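Local coordinates for putative gdp-fucose protein o-fucosyltransferase 1 (Caenorhabditis elegans, PDB 3ZY2), which is a putative protein O-fucosyltransferase of the GT-B class, built from Rossmann-like domains, and holds guanosine-5'-diphosphate in its pocket, at residues C14-F20 against P44-F49; G9-F13 against V75-F80; F122-W126 against A170-A174. All coordinates share one frame; numbering follows the deposited sequence.

Contact 1 (C14-F20 against P44-F49); sequences CPCMGRF and PNFIEF. With GDP (guanosine-5'-diphosphate), chain C.
Phe20 meets Phe46 in the one aromatic pair of this contact, a T-shaped one. The ring centroids of Phe20 and Phe46 are 5.2 Å apart and the planes stand at 74°, with the edge of Phe20 directed at the face of Phe46. Phe20 CE1 does the touching, 3.7 Å from Phe46 CD1 and offset toward the rim of that face. With CG anti to the backbone N (chi1 -169°), the Phe20 ring reaches the strand although the residue opens helix 20-37. Tyr316 adds a further edge-to-face pair with Phe20.

Around Pro15 the packing is largely aliphatic. This residue, the centre of an inverse gamma turn spanned by the Cys14-Cys16 disulfide, lays its CG and CD against Pro44 CB. Pro15 CG is also 3.2 Å from Asn45 O, a buried carbonyl oxygen that has no polar partner in the model. Ile47 extends its chain (chi2 177°) so that CD1 lies 3.5 Å from Pro15 O and 3.8 Å from Cys14 SG, touching the turn and the disulfide with a single methyl.

Polar backbone meets ring edge at Phe49, whose CE2 lies 3.5 Å from Gly18 O, in the ring plane; the same oxygen is hydrogen-bonded to Gln23, and Gly18 N to Gln103 OE1 of the second subunit. Ile47 CG2 lies over one face of Phe49, while Arg19 CG comes to the ring's edge.

Ligand contacts complete the set. Arg19 places a guanidinium face against GDP O4', which is 3.2 Å from Arg19 NH2, and Phe20 N makes a weak hydrogen bond to GDP O3' at 3.5 Å. Backed by strand 46-48, the end of the loop, Arg19, and the first helical residue, Phe20, line part of the guanosine-5'-diphosphate pocket, consistent with a GT-B fold.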
loop_
_atom_site.group_PDB
_atom_site.type_symbol
_atom_site.label_atom_id
_atom_site.label_comp_id
_atom_site.label_asym_id
_atom_site.label_seq_id
_atom_site.Cartn_x
_atom_site.Cartn_y
_atom_site.Cartn_z
ATOM N N CYS A 14 13.272 -5.183 -2.615
ATOM C CA CYS A 14 13.892 -3.865 -2.611
ATOM C C CYS A 14 13.654 -3.176 -1.272
ATOM O O CYS A 14 12.487 -3.050 -0.862
ATOM C CB CYS A 14 13.307 -2.977 -3.703
ATOM S SG CYS A 14 14.130 -1.362 -3.711
ATOM N N PRO A 15 14.738 -2.696 -0.612
ATOM C CA PRO A 15 14.550 -1.828 0.545
ATOM C C PRO A 15 14.280 -0.436 -0.008
ATOM O O PRO A 15 15.143 0.445 0.020
ATOM C CB PRO A 15 15.900 -1.889 1.274
ATOM C CG PRO A 15 16.894 -2.269 0.244
ATOM C CD PRO A 15 16.167 -2.848 -0.964
ATOM N N CYS A 16 13.073 -0.267 -0.531
ATOM C CA CYS A 16 12.790 0.841 -1.436
ATOM C C CYS A 16 12.181 2.047 -0.752
ATOM O O CYS A 16 11.704 2.962 -1.419
ATOM C CB CYS A 16 11.879 0.356 -2.576
ATOM S SG CYS A 16 12.716 -0.022 -4.150
ATOM N N MET A 17 12.214 2.036 0.572
ATOM C CA MET A 17 11.721 3.162 1.339
ATOM C C MET A 17 12.776 3.800 2.222
ATOM O O MET A 17 13.388 3.156 3.072
ATOM C CB MET A 17 10.527 2.766 2.186
ATOM C CG MET A 17 9.978 3.948 2.915
ATOM S SD MET A 17 8.381 3.649 3.635
ATOM C CE MET A 17 8.830 2.530 4.940
ATOM N N GLY A 18 12.978 5.088 1.989
ATOM C CA GLY A 18 13.868 5.888 2.811
ATOM C C GLY A 18 15.355 5.598 2.661
ATOM O O GLY A 18 15.793 4.822 1.802
ATOM N N ARG A 19 16.140 6.272 3.490
ATOM C CA ARG A 19 17.585 6.139 3.481
ATOM C C ARG A 19 18.042 5.005 4.394
ATOM O O ARG A 19 17.227 4.163 4.775
ATOM C CB ARG A 19 18.203 7.477 3.827
ATOM C CG ARG A 19 17.870 8.486 2.696
ATOM C CD ARG A 19 17.506 9.807 3.319
ATOM N NE ARG A 19 18.689 10.623 3.277
ATOM C CZ ARG A 19 18.901 11.747 3.953
ATOM N NH1 ARG A 19 18.010 12.228 4.823
ATOM N NH2 ARG A 19 20.054 12.368 3.756
ATOM N N PHE A 20 19.342 4.923 4.675
ATOM C CA PHE A 20 19.911 3.690 5.263
ATOM C C PHE A 20 19.255 3.221 6.546
ATOM O O PHE A 20 18.998 2.010 6.715
ATOM C CB PHE A 20 21.413 3.843 5.470
ATOM C CG PHE A 20 22.119 2.568 5.817
ATOM C CD1 PHE A 20 22.113 1.491 4.928
ATOM C CD2 PHE A 20 22.840 2.459 7.004
ATOM C CE1 PHE A 20 22.794 0.312 5.236
ATOM C CE2 PHE A 20 23.524 1.312 7.327
ATOM C CZ PHE A 20 23.511 0.223 6.459
ATOM N N PRO A 44 19.623 -7.940 0.232
ATOM C CA PRO A 44 19.312 -6.794 -0.611
ATOM C C PRO A 44 20.540 -5.963 -0.937
ATOM O O PRO A 44 21.502 -5.940 -0.154
ATOM C CB PRO A 44 18.381 -5.965 0.275
ATOM C CG PRO A 44 18.827 -6.264 1.674
ATOM C CD PRO A 44 19.219 -7.748 1.640
ATOM N N ASN A 45 20.526 -5.292 -2.081
ATOM C CA ASN A 45 21.412 -4.140 -2.251
ATOM C C ASN A 45 20.821 -3.015 -1.432
ATOM O O ASN A 45 19.591 -2.762 -1.474
ATOM C CB ASN A 45 21.464 -3.708 -3.704
ATOM C CG ASN A 45 22.213 -4.692 -4.583
ATOM O OD1 ASN A 45 23.190 -5.348 -4.153
ATOM N ND2 ASN A 45 21.778 -4.783 -5.832
ATOM N N PHE A 46 21.663 -2.357 -0.648
ATOM C CA PHE A 46 21.222 -1.104 -0.020
ATOM C C PHE A 46 21.296 0.046 -0.996
ATOM O O PHE A 46 21.855 -0.099 -2.066
ATOM C CB PHE A 46 22.032 -0.837 1.257
ATOM C CG PHE A 46 21.769 -1.861 2.326
ATOM C CD1 PHE A 46 20.586 -1.778 3.064
ATOM C CD2 PHE A 46 22.672 -2.905 2.575
ATOM C CE1 PHE A 46 20.284 -2.726 4.076
ATOM C CE2 PHE A 46 22.362 -3.871 3.597
ATOM C CZ PHE A 46 21.179 -3.757 4.331
ATOM N N ILE A 47 20.695 1.168 -0.638
ATOM C CA ILE A 47 20.499 2.239 -1.590
ATOM C C ILE A 47 21.017 3.544 -1.024
ATOM O O ILE A 47 20.693 3.911 0.102
ATOM C CB ILE A 47 19.005 2.354 -1.958
ATOM C CG1 ILE A 47 18.488 1.029 -2.551
ATOM C CG2 ILE A 47 18.810 3.463 -2.996
ATOM C CD1 ILE A 47 17.005 1.003 -2.890
ATOM N N GLU A 48 21.820 4.249 -1.830
ATOM C CA GLU A 48 22.346 5.581 -1.502
ATOM C C GLU A 48 21.776 6.594 -2.459
ATOM O O GLU A 48 21.730 6.347 -3.658
ATOM C CB GLU A 48 23.870 5.587 -1.602
ATOM C CG GLU A 48 24.554 4.897 -0.434
ATOM C CD GLU A 48 26.057 4.933 -0.543
ATOM O OE1 GLU A 48 26.618 5.543 -1.486
ATOM O OE2 GLU A 48 26.715 4.335 0.306
ATOM N N PHE A 49 21.374 7.743 -1.940
ATOM C CA PHE A 49 20.799 8.787 -2.769
ATOM C C PHE A 49 21.662 10.031 -2.933
ATOM O O PHE A 49 21.329 10.892 -3.764
ATOM C CB PHE A 49 19.434 9.205 -2.226
ATOM C CG PHE A 49 18.411 8.116 -2.247
ATOM C CD1 PHE A 49 17.793 7.728 -3.422
ATOM C CD2 PHE A 49 18.058 7.477 -1.063
ATOM C CE1 PHE A 49 16.834 6.718 -3.423
ATOM C CE2 PHE A 49 17.095 6.463 -1.046
ATOM C CZ PHE A 49 16.480 6.085 -2.225
HETATM P PB GDP C . 16.658 9.062 9.754
HETATM O O1B GDP C . 17.784 9.635 10.531
HETATM O O2B GDP C . 15.623 7.971 10.177
HETATM O O3B GDP C . 16.382 9.773 8.294
HETATM O O3A GDP C . 17.892 8.055 9.105
HETATM P PA GDP C . 17.937 7.398 7.519
HETATM O O1A GDP C . 19.495 6.740 7.937
HETATM O O2A GDP C . 16.947 6.675 7.006
HETATM O "O5'" GDP C . 18.002 9.068 6.867
HETATM C "C5'" GDP C . 19.184 9.302 7.332
HETATM C "C4'" GDP C . 20.222 9.822 6.652
HETATM O "O4'" GDP C . 20.856 11.028 6.506
HETATM C "C3'" GDP C . 21.180 8.833 6.822
HETATM O "O3'" GDP C . 21.447 7.403 5.872
HETATM C "C2'" GDP C . 23.087 9.499 5.964
HETATM O "O2'" GDP C . 22.864 9.316 4.637
HETATM C "C1'" GDP C . 22.619 10.836 6.511
HETATM N N9 GDP C . 22.993 10.866 7.739
HETATM C C8 GDP C . 21.931 10.944 9.222
HETATM N N7 GDP C . 23.037 10.936 9.895
HETATM C C5 GDP C . 24.264 10.888 9.556
HETATM C C6 GDP C . 25.938 10.859 10.024
HETATM O O6 GDP C . 25.960 10.893 11.166
HETATM N N1 GDP C . 26.490 10.813 9.101
HETATM C C2 GDP C . 26.473 10.774 7.859
HETATM N N2 GDP C . 27.164 10.733 7.142
HETATM N N3 GDP C . 25.167 10.780 6.975
HETATM C C4 GDP C . 24.124 10.843 7.970
#

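Contact 2 (G9-F13 against V75-F80); sequences GYIVF and VTMQEF
The rings of Tyr10 and Phe80 meet obliquely, centroids 5.7 Å apart and planes inclined at 49°. They help seat a helix on a parallel sheet in a Rossmann-like domain. Phe80 CE1 approaches Tyr10 CG at 4.1 Å as the two side chains run past each other in opposite directions. Val75 CG2 also comes to the Tyr10 ring at a slant, 4.2 Å from CE2, and Val12 CB does the same at Phe80, 4.4 Å from its CE2.

Helix 77-88 follows edge strand 74-75 and leads to strand 95-98, which lies beyond strands 40-42, 10-13 and 168-171 in the sheet, so it belongs to a long beta-alpha-beta crossover. Alternation along strand 10-13 decides who takes part: Tyr10 and Val12 point to the helix, Ile11 and Phe13 to the other side. Phe80, with CG anti to its own N (chi1 -179°), reaches down to the sheet, where Val42 and Val168 also pack on it. Met77 bends at chi2 and chi3 to bring CE within 4.2 Å of Val12 CG2, the two chains crossing at about a right angle. Tyr10 OH is hydrogen-bonded to Asp6 N.

The helix starts at an N-cap, Thr76, whose OG1 accepts from Glu79 N at 3.0 Å with an N-H...O angle of 162°.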
loop_
_atom_site.group_PDB
_atom_site.type_symbol
_atom_site.label_atom_id
_atom_site.label_comp_id
_atom_site.label_asym_id
_atom_site.label_seq_id
_atom_site.Cartn_x
_atom_site.Cartn_y
_atom_site.Cartn_z
ATOM N N GLY A 9 12.575 -22.503 -2.011
ATOM C CA GLY A 9 12.553 -21.277 -2.794
ATOM C C GLY A 9 13.194 -20.089 -2.103
ATOM O O GLY A 9 13.875 -20.233 -1.065
ATOM N N TYR A 10 12.963 -18.923 -2.694
ATOM C CA TYR A 10 13.665 -17.680 -2.333
ATOM C C TYR A 10 12.729 -16.507 -2.117
ATOM O O TYR A 10 11.598 -16.478 -2.616
ATOM C CB TYR A 10 14.672 -17.296 -3.434
ATOM C CG TYR A 10 15.732 -18.340 -3.593
ATOM C CD1 TYR A 10 15.503 -19.482 -4.386
ATOM C CD2 TYR A 10 16.953 -18.232 -2.925
ATOM C CE1 TYR A 10 16.469 -20.466 -4.508
ATOM C CE2 TYR A 10 17.913 -19.216 -3.046
ATOM C CZ TYR A 10 17.665 -20.325 -3.836
ATOM O OH TYR A 10 18.650 -21.274 -3.931
ATOM N N ILE A 11 13.226 -15.524 -1.373
ATOM C CA ILE A 11 12.599 -14.214 -1.268
ATOM C C ILE A 11 13.618 -13.184 -1.709
ATOM O O ILE A 11 14.763 -13.237 -1.264
ATOM C CB ILE A 11 12.159 -13.905 0.185
ATOM C CG1 ILE A 11 10.993 -14.790 0.605
ATOM C CG2 ILE A 11 11.780 -12.427 0.364
ATOM C CD1 ILE A 11 10.884 -14.924 2.119
ATOM N N VAL A 12 13.198 -12.254 -2.554
ATOM C CA VAL A 12 14.051 -11.118 -2.962
ATOM C C VAL A 12 13.214 -9.858 -2.843
ATOM O O VAL A 12 11.994 -9.889 -3.082
ATOM C CB VAL A 12 14.655 -11.304 -4.391
ATOM C CG1 VAL A 12 13.568 -11.410 -5.476
ATOM C CG2 VAL A 12 15.657 -10.180 -4.705
ATOM N N PHE A 13 13.834 -8.763 -2.418
ATOM C CA PHE A 13 13.077 -7.524 -2.197
ATOM C C PHE A 13 13.945 -6.306 -2.379
ATOM O O PHE A 13 15.190 -6.390 -2.299
ATOM C CB PHE A 13 12.420 -7.503 -0.792
ATOM C CG PHE A 13 13.375 -7.126 0.317
ATOM C CD1 PHE A 13 14.327 -8.033 0.771
ATOM C CD2 PHE A 13 13.319 -5.838 0.877
ATOM C CE1 PHE A 13 15.234 -7.664 1.781
ATOM C CE2 PHE A 13 14.233 -5.454 1.888
ATOM C CZ PHE A 13 15.176 -6.375 2.330
ATOM N N VAL A 75 21.496 -15.863 0.696
ATOM C CA VAL A 75 22.459 -15.854 -0.413
ATOM C C VAL A 75 22.731 -14.411 -0.825
ATOM O O VAL A 75 21.846 -13.552 -0.719
ATOM C CB VAL A 75 21.987 -16.650 -1.664
ATOM C CG1 VAL A 75 22.072 -18.150 -1.414
ATOM C CG2 VAL A 75 20.594 -16.176 -2.151
ATOM N N THR A 76 23.941 -14.136 -1.281
ATOM C CA THR A 76 24.236 -12.804 -1.809
ATOM C C THR A 76 23.451 -12.537 -3.093
ATOM O O THR A 76 23.016 -13.474 -3.779
ATOM C CB THR A 76 25.730 -12.621 -2.113
ATOM O OG1 THR A 76 26.140 -13.575 -3.110
ATOM C CG2 THR A 76 26.581 -12.795 -0.846
ATOM N N MET A 77 23.258 -11.261 -3.411
ATOM C CA MET A 77 22.646 -10.858 -4.675
ATOM C C MET A 77 23.465 -11.387 -5.864
ATOM O O MET A 77 22.883 -11.818 -6.866
ATOM C CB MET A 77 22.492 -9.328 -4.745
ATOM C CG MET A 77 21.727 -8.852 -5.987
ATOM S SD MET A 77 20.010 -9.344 -6.000
ATOM C CE MET A 77 19.387 -8.264 -4.719
ATOM N N GLN A 78 24.793 -11.363 -5.748
ATOM C CA GLN A 78 25.672 -11.859 -6.810
ATOM C C GLN A 78 25.441 -13.354 -7.072
ATOM O O GLN A 78 25.296 -13.762 -8.239
ATOM C CB GLN A 78 27.155 -11.549 -6.519
ATOM C CG GLN A 78 28.143 -12.249 -7.454
ATOM C CD GLN A 78 29.582 -11.759 -7.344
ATOM O OE1 GLN A 78 29.991 -11.150 -6.351
ATOM N NE2 GLN A 78 30.368 -12.037 -8.384
ATOM N N GLU A 79 25.393 -14.158 -6.006
ATOM C CA GLU A 79 25.116 -15.592 -6.169
ATOM C C GLU A 79 23.720 -15.815 -6.750
ATOM O O GLU A 79 23.535 -16.629 -7.659
ATOM C CB GLU A 79 25.303 -16.393 -4.868
ATOM C CG GLU A 79 24.943 -17.883 -5.044
ATOM C CD GLU A 79 25.304 -18.806 -3.873
ATOM O OE1 GLU A 79 25.922 -18.363 -2.884
ATOM O OE2 GLU A 79 24.974 -20.015 -3.971
ATOM N N PHE A 80 22.727 -15.095 -6.245
ATOM C CA PHE A 80 21.361 -15.260 -6.728
ATOM C C PHE A 80 21.277 -14.949 -8.229
ATOM O O PHE A 80 20.713 -15.717 -9.022
ATOM C CB PHE A 80 20.408 -14.359 -5.918
ATOM C CG PHE A 80 18.979 -14.486 -6.330
ATOM C CD1 PHE A 80 18.275 -15.675 -6.108
ATOM C CD2 PHE A 80 18.321 -13.418 -6.943
ATOM C CE1 PHE A 80 16.964 -15.795 -6.504
ATOM C CE2 PHE A 80 17.001 -13.523 -7.337
ATOM C CZ PHE A 80 16.311 -14.718 -7.121
#

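Contact 3 (F122-W126 against A170-A174); sequences FGPYW and AFSSA
Trp126 and Ser172 form the tight part of this contact. Indole NE1 donates to Ser172 OG at 2.8 Å with an angle of 151° at the hydrogen, the oxygen lying 15° out of the ring plane. At the same edge, and in plane, Phe171 O sits 3.4 Å from Trp126 CZ2. CD2 of the preceding residue, Tyr125, lies over the centre of one indole face, and Phe133 adds an edge-to-face ring pair. Phe122 brings its ring edge close to Ser172 as well: CD1 is 3.6 Å from Ser172 OG, and CE1 is 3.6 Å from Ser172 O.

Two approaches are looser. Trp126 CH2 is 4.4 Å from Ala170 CB, where helix 122-128 meets the end of strand 168-171, and Phe122 CE1 is 4.1 Å from the OG of Ser173, a solvent-exposed residue. Gln103 of the second subunit packs on Phe122 here.

Ser172 OG is also hydrogen-bonded to the backbone oxygen of Ser116. Accepting the indole N-H and donating its own hydrogen to that carbonyl oxygen, the hydroxyl is held by two bonds that probably restrain its rotation, consistent with a chi1 of -145°, away from a staggered position.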
loop_
_atom_site.group_PDB
_atom_site.type_symbol
_atom_site.label_atom_id
_atom_site.label_comp_id
_atom_site.label_asym_id
_atom_site.label_seq_id
_atom_site.Cartn_x
_atom_site.Cartn_y
_atom_site.Cartn_z
ATOM N N PHE A 122 12.576 2.359 -7.154
ATOM C CA PHE A 122 11.960 1.125 -7.652
ATOM C C PHE A 122 12.523 0.690 -9.014
ATOM O O PHE A 122 12.992 -0.447 -9.165
ATOM C CB PHE A 122 10.428 1.297 -7.711
ATOM C CG PHE A 122 9.829 1.696 -6.398
ATOM C CD1 PHE A 122 9.549 0.728 -5.437
ATOM C CD2 PHE A 122 9.573 3.042 -6.110
ATOM C CE1 PHE A 122 9.006 1.079 -4.220
ATOM C CE2 PHE A 122 9.033 3.409 -4.876
ATOM C CZ PHE A 122 8.748 2.427 -3.935
ATOM N N GLY A 123 12.466 1.594 -9.987
ATOM C CA GLY A 123 13.064 1.389 -11.310
ATOM C C GLY A 123 14.535 1.006 -11.279
ATOM O O GLY A 123 14.869 -0.109 -11.684
ATOM N N PRO A 124 15.415 1.920 -10.810
ATOM C CA PRO A 124 16.863 1.651 -10.787
ATOM C C PRO A 124 17.271 0.385 -10.019
ATOM O O PRO A 124 18.205 -0.301 -10.447
ATOM C CB PRO A 124 17.451 2.915 -10.144
ATOM C CG PRO A 124 16.457 3.988 -10.503
ATOM C CD PRO A 124 15.127 3.312 -10.409
ATOM N N TYR A 125 16.579 0.061 -8.924
ATOM C CA TYR A 125 16.883 -1.152 -8.158
ATOM C C TYR A 125 16.738 -2.424 -8.981
ATOM O O TYR A 125 17.675 -3.235 -9.078
ATOM C CB TYR A 125 16.014 -1.244 -6.916
ATOM C CG TYR A 125 16.431 -2.355 -5.997
ATOM C CD1 TYR A 125 17.360 -2.112 -4.989
ATOM C CD2 TYR A 125 15.881 -3.636 -6.112
ATOM C CE1 TYR A 125 17.760 -3.110 -4.135
ATOM C CE2 TYR A 125 16.258 -4.650 -5.235
ATOM C CZ TYR A 125 17.210 -4.379 -4.258
ATOM O OH TYR A 125 17.581 -5.358 -3.374
ATOM N N TRP A 126 15.574 -2.600 -9.593
ATOM C CA TRP A 126 15.348 -3.805 -10.387
ATOM C C TRP A 126 16.129 -3.762 -11.701
ATOM O O TRP A 126 16.595 -4.807 -12.154
ATOM C CB TRP A 126 13.852 -4.050 -10.582
ATOM C CG TRP A 126 13.134 -4.307 -9.269
ATOM C CD1 TRP A 126 12.292 -3.442 -8.615
ATOM C CD2 TRP A 126 13.219 -5.485 -8.434
ATOM N NE1 TRP A 126 11.830 -4.013 -7.451
ATOM C CE2 TRP A 126 12.384 -5.261 -7.308
ATOM C CE3 TRP A 126 13.912 -6.701 -8.526
ATOM C CZ2 TRP A 126 12.218 -6.208 -6.287
ATOM C CZ3 TRP A 126 13.734 -7.655 -7.506
ATOM C CH2 TRP A 126 12.904 -7.390 -6.394
ATOM N N ALA A 170 9.027 -12.105 -4.987
ATOM C CA ALA A 170 9.720 -10.839 -5.225
ATOM C C ALA A 170 8.872 -9.654 -4.813
ATOM O O ALA A 170 7.785 -9.469 -5.330
ATOM C CB ALA A 170 10.122 -10.722 -6.691
ATOM N N PHE A 171 9.379 -8.845 -3.885
ATOM C CA PHE A 171 8.632 -7.723 -3.305
ATOM C C PHE A 171 9.298 -6.379 -3.643
ATOM O O PHE A 171 10.474 -6.163 -3.316
ATOM C CB PHE A 171 8.591 -7.862 -1.779
ATOM C CG PHE A 171 7.973 -9.137 -1.268
ATOM C CD1 PHE A 171 8.753 -10.290 -1.069
ATOM C CD2 PHE A 171 6.624 -9.177 -0.899
ATOM C CE1 PHE A 171 8.195 -11.446 -0.560
ATOM C CE2 PHE A 171 6.071 -10.331 -0.389
ATOM C CZ PHE A 171 6.830 -11.474 -0.235
ATOM N N SER A 172 8.574 -5.461 -4.273
ATOM C CA SER A 172 9.169 -4.149 -4.537
ATOM C C SER A 172 9.131 -3.264 -3.303
ATOM O O SER A 172 9.902 -2.307 -3.194
ATOM C CB SER A 172 8.541 -3.437 -5.737
ATOM O OG SER A 172 9.535 -2.683 -6.429
ATOM N N SER A 173 8.263 -3.606 -2.357
ATOM C CA SER A 173 8.313 -2.996 -1.041
ATOM C C SER A 173 8.614 -4.057 0.003
ATOM O O SER A 173 8.025 -5.129 -0.006
ATOM C CB SER A 173 7.000 -2.304 -0.713
ATOM O OG SER A 173 6.921 -1.077 -1.411
ATOM N N ALA A 174 9.507 -3.726 0.928
ATOM C CA ALA A 174 9.934 -4.687 1.941
ATOM C C ALA A 174 8.724 -5.251 2.681
ATOM O O ALA A 174 7.905 -4.468 3.191
ATOM C CB ALA A 174 10.894 -4.011 2.911
#

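All three contacts are mostly buried, and two share the parallel sheet: contact 2 uses strand 10-13 and contact 3 its neighbour 168-171, joined by the backbone hydrogen bond of Phe171 N to Val12 O. Contact 1 takes over where strand 10-13 ends; Cys14 N makes another to Phe171 O, and Tyr125 OH of contact 3 links to Asn45 N and, weakly, Phe13 O. Contact 2, its centre about 19 Å from the centre of the chain, is wholly apolar between its segments; contact 3 adds an indole-hydroxyl bond and an exposed serine; contact 1, its centre about 9 Å from the chain's centre, mixes aromatic and proline packing with ligand contacts. Contacts 1 and 3 both reach Gln103 of the second subunit.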